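Unknown protein (Leishmania major, PDB 1R75) is of unknown function but belongs to the DUF1935 family and folds as a beta sandwich of two packed antiparallel sheets. Local coordinates at residues 42-47 / 53-58; 66-71 / 113-118. One frame throughout, in Å; residues are numbered along the deposited sequence.

Interaction 1: residues 42-47 / 53-58; sequences LYRIAD and WAFYND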
loop_
_atom_site.group_PDB
_atom_site.type_symbol
_atom_site.label_atom_id
_atom_site.label_comp_id
_atom_site.label_asym_id
_atom_site.label_seq_id
_atom_site.Cartn_x
_atom_site.Cartn_y
_atom_site.Cartn_z
ATOM N N LEU A 42 -2.079 0.874 -8.595
ATOM C CA LEU A 42 -1.864 0.358 -7.246
ATOM C C LEU A 42 -2.964 -0.551 -6.851
ATOM O O LEU A 42 -4.152 -0.193 -6.913
ATOM C CB LEU A 42 -1.744 1.518 -6.222
ATOM C CG LEU A 42 -1.213 1.118 -4.841
ATOM C CD1 LEU A 42 0.171 0.672 -4.835
ATOM C CD2 LEU A 42 -1.444 2.221 -3.786
ATOM N N TYR A 43 -2.604 -1.716 -6.337
ATOM C CA TYR A 43 -3.617 -2.673 -5.844
ATOM C C TYR A 43 -3.435 -2.860 -4.386
ATOM O O TYR A 43 -2.288 -3.071 -3.968
ATOM C CB TYR A 43 -3.440 -4.022 -6.522
ATOM C CG TYR A 43 -3.755 -3.912 -8.003
ATOM C CD1 TYR A 43 -5.042 -4.164 -8.474
ATOM C CD2 TYR A 43 -2.811 -3.448 -8.880
ATOM C CE1 TYR A 43 -5.350 -4.031 -9.846
ATOM C CE2 TYR A 43 -3.095 -3.298 -10.220
ATOM C CZ TYR A 43 -4.364 -3.626 -10.697
ATOM O OH TYR A 43 -4.660 -3.409 -12.016
ATOM N N ARG A 44 -4.523 -2.828 -3.635
ATOM C CA ARG A 44 -4.570 -3.273 -2.258
ATOM C C ARG A 44 -4.904 -4.744 -2.215
ATOM O O ARG A 44 -5.884 -5.145 -2.831
ATOM C CB ARG A 44 -5.582 -2.462 -1.497
ATOM C CG ARG A 44 -5.820 -2.861 -0.099
ATOM C CD ARG A 44 -6.645 -1.810 0.656
ATOM N NE ARG A 44 -8.018 -1.719 0.142
ATOM C CZ ARG A 44 -9.008 -2.402 0.565
ATOM N NH1 ARG A 44 -8.842 -3.297 1.534
ATOM N NH2 ARG A 44 -10.224 -2.172 0.021
ATOM N N ILE A 45 -4.081 -5.544 -1.539
ATOM C CA ILE A 45 -4.269 -7.007 -1.455
ATOM C C ILE A 45 -4.637 -7.228 -0.019
ATOM O O ILE A 45 -3.811 -6.970 0.884
ATOM C CB ILE A 45 -2.978 -7.758 -1.768
ATOM C CG1 ILE A 45 -2.483 -7.327 -3.163
ATOM C CG2 ILE A 45 -3.223 -9.293 -1.684
ATOM C CD1 ILE A 45 -1.021 -7.353 -3.256
ATOM N N ALA A 46 -5.850 -7.680 0.242
ATOM C CA ALA A 46 -6.300 -7.913 1.585
ATOM C C ALA A 46 -6.339 -9.397 1.842
ATOM O O ALA A 46 -6.684 -10.173 0.962
ATOM C CB ALA A 46 -7.669 -7.281 1.801
ATOM N N ASP A 47 -5.889 -9.820 3.003
ATOM C CA ASP A 47 -5.936 -11.241 3.332
ATOM C C ASP A 47 -6.749 -11.386 4.628
ATOM O O ASP A 47 -6.316 -10.948 5.703
ATOM C CB ASP A 47 -4.525 -11.823 3.410
ATOM C CG ASP A 47 -4.521 -13.338 3.673
ATOM O OD1 ASP A 47 -5.331 -13.798 4.532
ATOM O OD2 ASP A 47 -3.755 -14.148 3.063
ATOM N N TRP A 53 -2.974 -6.400 5.163
ATOM C CA TRP A 53 -3.001 -5.696 3.894
ATOM C C TRP A 53 -1.611 -5.484 3.349
ATOM O O TRP A 53 -0.664 -5.208 4.131
ATOM C CB TRP A 53 -3.544 -4.331 4.090
ATOM C CG TRP A 53 -4.956 -4.148 4.368
ATOM C CD1 TRP A 53 -5.914 -5.067 4.657
ATOM C CD2 TRP A 53 -5.604 -2.863 4.390
ATOM N NE1 TRP A 53 -7.139 -4.432 4.881
ATOM C CE2 TRP A 53 -6.958 -3.073 4.750
ATOM C CE3 TRP A 53 -5.159 -1.555 4.180
ATOM C CZ2 TRP A 53 -7.876 -1.991 4.856
ATOM C CZ3 TRP A 53 -6.108 -0.481 4.246
ATOM C CH2 TRP A 53 -7.389 -0.711 4.618
ATOM N N ALA A 54 -1.526 -5.556 2.053
ATOM C CA ALA A 54 -0.379 -5.246 1.279
ATOM C C ALA A 54 -0.768 -4.432 0.048
ATOM O O ALA A 54 -1.927 -4.406 -0.326
ATOM C CB ALA A 54 0.307 -6.504 0.857
ATOM N N PHE A 55 0.213 -3.732 -0.523
ATOM C CA PHE A 55 0.061 -2.995 -1.775
ATOM C C PHE A 55 1.010 -3.543 -2.823
ATOM O O PHE A 55 2.181 -3.900 -2.539
ATOM C CB PHE A 55 0.374 -1.507 -1.545
ATOM C CG PHE A 55 -0.651 -0.818 -0.768
ATOM C CD1 PHE A 55 -1.914 -0.617 -1.287
ATOM C CD2 PHE A 55 -0.361 -0.347 0.508
ATOM C CE1 PHE A 55 -2.912 0.108 -0.504
ATOM C CE2 PHE A 55 -1.303 0.355 1.255
ATOM C CZ PHE A 55 -2.611 0.533 0.751
ATOM N N TYR A 56 0.505 -3.628 -4.034
ATOM C CA TYR A 56 1.281 -4.035 -5.192
ATOM C C TYR A 56 1.216 -2.914 -6.236
ATOM O O TYR A 56 0.137 -2.392 -6.506
ATOM C CB TYR A 56 0.766 -5.395 -5.743
ATOM C CG TYR A 56 1.320 -5.703 -7.099
ATOM C CD1 TYR A 56 2.677 -5.991 -7.259
ATOM C CD2 TYR A 56 0.522 -5.665 -8.222
ATOM C CE1 TYR A 56 3.224 -6.195 -8.516
ATOM C CE2 TYR A 56 1.054 -5.868 -9.491
ATOM C CZ TYR A 56 2.377 -6.168 -9.617
ATOM O OH TYR A 56 2.922 -6.369 -10.828
ATOM N N ASN A 57 2.364 -2.531 -6.769
ATOM C CA ASN A 57 2.497 -1.488 -7.763
ATOM C C ASN A 57 2.779 -2.228 -9.110
ATOM O O ASN A 57 3.837 -2.848 -9.272
ATOM C CB ASN A 57 3.595 -0.541 -7.298
ATOM C CG ASN A 57 3.970 0.535 -8.365
ATOM O OD1 ASN A 57 3.462 0.556 -9.509
ATOM N ND2 ASN A 57 4.864 1.406 -7.979
ATOM N N ASP A 58 1.774 -2.227 -10.010
ATOM C CA ASP A 58 1.892 -2.840 -11.342
ATOM C C ASP A 58 2.504 -1.903 -12.439
ATOM O O ASP A 58 2.540 -2.240 -13.615
ATOM C CB ASP A 58 0.516 -3.338 -11.755
ATOM C CG ASP A 58 0.565 -4.349 -12.888
ATOM O OD1 ASP A 58 1.442 -5.252 -12.892
ATOM O OD2 ASP A 58 -0.272 -4.276 -13.797
#

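Interaction 2: residues 66-71 / 113-118; sequences VAVLFD and QMFVEG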
loop_
_atom_site.group_PDB
_atom_site.type_symbol
_atom_site.label_atom_id
_atom_site.label_comp_id
_atom_site.label_asym_id
_atom_site.label_seq_id
_atom_site.Cartn_x
_atom_site.Cartn_y
_atom_site.Cartn_z
ATOM N N VAL A 66 1.849 5.988 -0.442
ATOM C CA VAL A 66 0.478 5.838 0.010
ATOM C C VAL A 66 0.443 6.048 1.516
ATOM O O VAL A 66 1.310 5.567 2.241
ATOM C CB VAL A 66 -0.178 4.522 -0.450
ATOM C CG1 VAL A 66 0.618 3.324 -0.096
ATOM C CG2 VAL A 66 -1.670 4.385 0.080
ATOM N N ALA A 67 -0.477 6.876 1.974
ATOM C CA ALA A 67 -0.748 6.989 3.385
ATOM C C ALA A 67 -2.234 6.871 3.651
ATOM O O ALA A 67 -3.057 7.486 2.954
ATOM C CB ALA A 67 -0.272 8.325 3.962
ATOM N N VAL A 68 -2.559 6.134 4.716
ATOM C CA VAL A 68 -3.892 5.804 5.068
ATOM C C VAL A 68 -4.086 6.187 6.530
ATOM O O VAL A 68 -3.239 5.939 7.366
ATOM C CB VAL A 68 -4.164 4.321 4.891
ATOM C CG1 VAL A 68 -5.546 3.959 5.407
ATOM C CG2 VAL A 68 -3.982 3.853 3.408
ATOM N N LEU A 69 -5.208 6.790 6.818
ATOM C CA LEU A 69 -5.584 7.184 8.153
ATOM C C LEU A 69 -6.658 6.248 8.640
ATOM O O LEU A 69 -7.704 6.107 7.980
ATOM C CB LEU A 69 -6.243 8.535 8.103
ATOM C CG LEU A 69 -5.483 9.777 7.979
ATOM C CD1 LEU A 69 -6.428 10.867 7.311
ATOM C CD2 LEU A 69 -4.962 10.172 9.424
ATOM N N PHE A 70 -6.417 5.630 9.780
ATOM C CA PHE A 70 -7.252 4.646 10.408
ATOM C C PHE A 70 -7.888 5.233 11.673
ATOM O O PHE A 70 -7.270 6.084 12.383
ATOM C CB PHE A 70 -6.459 3.404 10.731
ATOM C CG PHE A 70 -5.926 2.672 9.579
ATOM C CD1 PHE A 70 -6.629 1.601 8.980
ATOM C CD2 PHE A 70 -4.586 2.903 9.174
ATOM C CE1 PHE A 70 -6.093 0.901 7.945
ATOM C CE2 PHE A 70 -4.058 2.150 8.173
ATOM C CZ PHE A 70 -4.773 1.161 7.567
ATOM N N ASP A 71 -9.162 4.965 11.841
ATOM C CA ASP A 71 -9.901 5.413 13.000
ATOM C C ASP A 71 -9.394 4.750 14.300
ATOM O O ASP A 71 -8.781 3.680 14.313
ATOM C CB ASP A 71 -11.411 5.143 12.898
ATOM C CG ASP A 71 -12.096 5.945 11.829
ATOM O OD1 ASP A 71 -11.475 6.911 11.212
ATOM O OD2 ASP A 71 -13.313 5.681 11.587
ATOM N N GLN A 113 4.573 -4.308 -1.051
ATOM C CA GLN A 113 4.873 -3.856 0.295
ATOM C C GLN A 113 3.785 -4.347 1.245
ATOM O O GLN A 113 2.627 -3.948 1.105
ATOM C CB GLN A 113 5.046 -2.307 0.331
ATOM C CG GLN A 113 6.318 -1.874 -0.307
ATOM C CD GLN A 113 7.505 -1.961 0.704
ATOM O OE1 GLN A 113 7.541 -2.829 1.557
ATOM N NE2 GLN A 113 8.401 -1.034 0.631
ATOM N N MET A 114 4.157 -5.119 2.290
ATOM C CA MET A 114 3.280 -5.340 3.457
ATOM C C MET A 114 3.025 -3.968 4.134
ATOM O O MET A 114 3.899 -3.124 4.226
ATOM C CB MET A 114 3.980 -6.301 4.449
ATOM C CG MET A 114 4.170 -7.660 3.855
ATOM S SD MET A 114 2.486 -8.442 3.556
ATOM C CE MET A 114 3.008 -8.798 2.170
ATOM N N PHE A 115 1.787 -3.763 4.549
ATOM C CA PHE A 115 1.345 -2.516 5.061
ATOM C C PHE A 115 0.938 -2.574 6.503
ATOM O O PHE A 115 1.611 -1.946 7.420
ATOM C CB PHE A 115 0.241 -2.035 4.131
ATOM C CG PHE A 115 -0.188 -0.611 4.399
ATOM C CD1 PHE A 115 0.740 0.393 4.424
ATOM C CD2 PHE A 115 -1.570 -0.280 4.610
ATOM C CE1 PHE A 115 0.346 1.730 4.638
ATOM C CE2 PHE A 115 -1.925 1.037 4.893
ATOM C CZ PHE A 115 -0.960 2.031 4.867
ATOM N N VAL A 116 -0.208 -3.234 6.823
ATOM C CA VAL A 116 -0.700 -3.306 8.200
ATOM C C VAL A 116 -1.297 -4.657 8.474
ATOM O O VAL A 116 -1.677 -5.420 7.593
ATOM C CB VAL A 116 -1.775 -2.222 8.543
ATOM C CG1 VAL A 116 -1.219 -0.927 8.405
ATOM C CG2 VAL A 116 -3.007 -2.374 7.648
ATOM N N GLU A 117 -1.367 -4.984 9.719
ATOM C CA GLU A 117 -2.017 -6.221 10.113
ATOM C C GLU A 117 -2.832 -5.977 11.356
ATOM O O GLU A 117 -2.398 -5.285 12.277
ATOM C CB GLU A 117 -0.892 -7.240 10.391
ATOM C CG GLU A 117 -1.367 -8.586 10.842
ATOM C CD GLU A 117 -0.338 -9.722 10.562
ATOM O OE1 GLU A 117 0.326 -9.697 9.491
ATOM O OE2 GLU A 117 -0.253 -10.634 11.419
ATOM N N GLY A 118 -4.038 -6.534 11.379
ATOM C CA GLY A 118 -4.882 -6.472 12.548
ATOM C C GLY A 118 -6.319 -6.135 12.143
ATOM O O GLY A 118 -6.720 -6.456 11.063
#

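Interaction 1: residues 42-47 / 53-58
Strands 42-47 and 53-57 pair as the two arms of a beta hairpin within the five-stranded sheet, between strand 33-36 and strand 112-117. Two hydrogen-bonded pairs set the register. Tyr-43 N to Tyr-56 O and Tyr-56 N to Tyr-43 O are both 2.8 Å, each donor in the carbonyl plane of its acceptor. In Ile-45/Ala-54, Ile-45 N reaches Ala-54 O at 2.7 Å in a nearly straight bond. Side chains then alternate between the faces. On the face of Leu-42, Arg-44 and Phe-55, the extended first part of the Arg-44 chain carries CD over the Trp-53 six-membered ring, 3.9 Å from its centroid (CH-pi). The bend at chi3 (67°) turns the guanidinium over the same ring as a cation-pi pair, CZ 4.7 Å from the centroid, its plane 46° from the indole; Tyr-35 forms a second cation-pi partner. Leu-42 CD2 meets Phe-55 CD1 at 3.8 Å. On the face of Tyr-43, Ile-45 and Tyr-56, the two tyrosines run side by side, while Ile-45 CD1 presses on Tyr-56 CB at 3.6 Å. Asn-57 ND2 donates to Leu-62 O and Val-107 O, tying this strand to the second sheet. Such pairing is that of an antiparallel beta hairpin inside a beta sandwich.

Interaction 2: residues 66-71 / 113-118
Phe-115 swings its ring toward Val-68 with CG anti to the backbone N (chi1 -171°), while Phe-70 has CG anti to the carbonyl carbon (chi1 -64°), which carries its ring tip to the same place. Phe-115 CE2 is the meeting point: it lies 3.8 Å from Val-68 CG2 and 3.9 Å from Phe-70 CZ. Relative to the Phe-70 ring, this carbon sits at the edge, near the plane. The neighbouring Phe-115 CZ also rests against Val-68, 3.9 Å from CB, so CE2 and CZ of Phe-115 meet Val-68, and CE2 meets Phe-70 as well, both residues approaching its ring obliquely. Val-116 joins from the opposite direction to Phe-70, its CG2 placed 4.0 Å from Phe-70 CZ. Within its own strand, each ring is also backed by a valine: Val-68 CG1 stands 3.6 Å above the plane of Phe-70, and Val-116 CG1 lies over one face of Phe-115.

The strands run almost parallel, 6° apart, with their axes 10.0 Å from each other, a spacing bridged by side chains between two sheets. Strand 66-71 belongs to the four-stranded sheet and strand 113-117 to the five-stranded one. Phe-115 and Val-116, although consecutive, both point into the interface because they form a classic beta bulge opposite Trp-53. The filling continues around them: Phe-55 meets Phe-115 edge-to-face, Cys-103 touches Phe-115, and Trp-123 and Val-120 touch Phe-70.

All four touching residues are buried and every cross-contact joins carbon to carbon. Cohesion between these two strands therefore rests on apolar packing of two phenylalanine rings and two valines, as expected for the hydrophobic core of a beta sandwich.

How the interactions relate
Interaction 1 builds one sheet from within, and interaction 2 joins that sheet to the other; their centres lie 11 Å apart. Strand 52-57 of interaction 1 is the sheet neighbour of strand 112-117 of interaction 2: Phe-55 O lies 2.8 Å from Gln-113 N and Trp-53 O lies 2.9 Å from Phe-115 N, both probable hydrogen bonds. The hairpin's inner face also feeds the core directly, with Phe-55 CE2 packed 3.4 Å from Phe-115 CD2, and Val-66 touching Phe-55 from the opposite sheet. Along the chain, 42-47/53-58 closes before 66-71/113-118 opens, strand 62-71 following strand 52-57 and crossing to the second sheet.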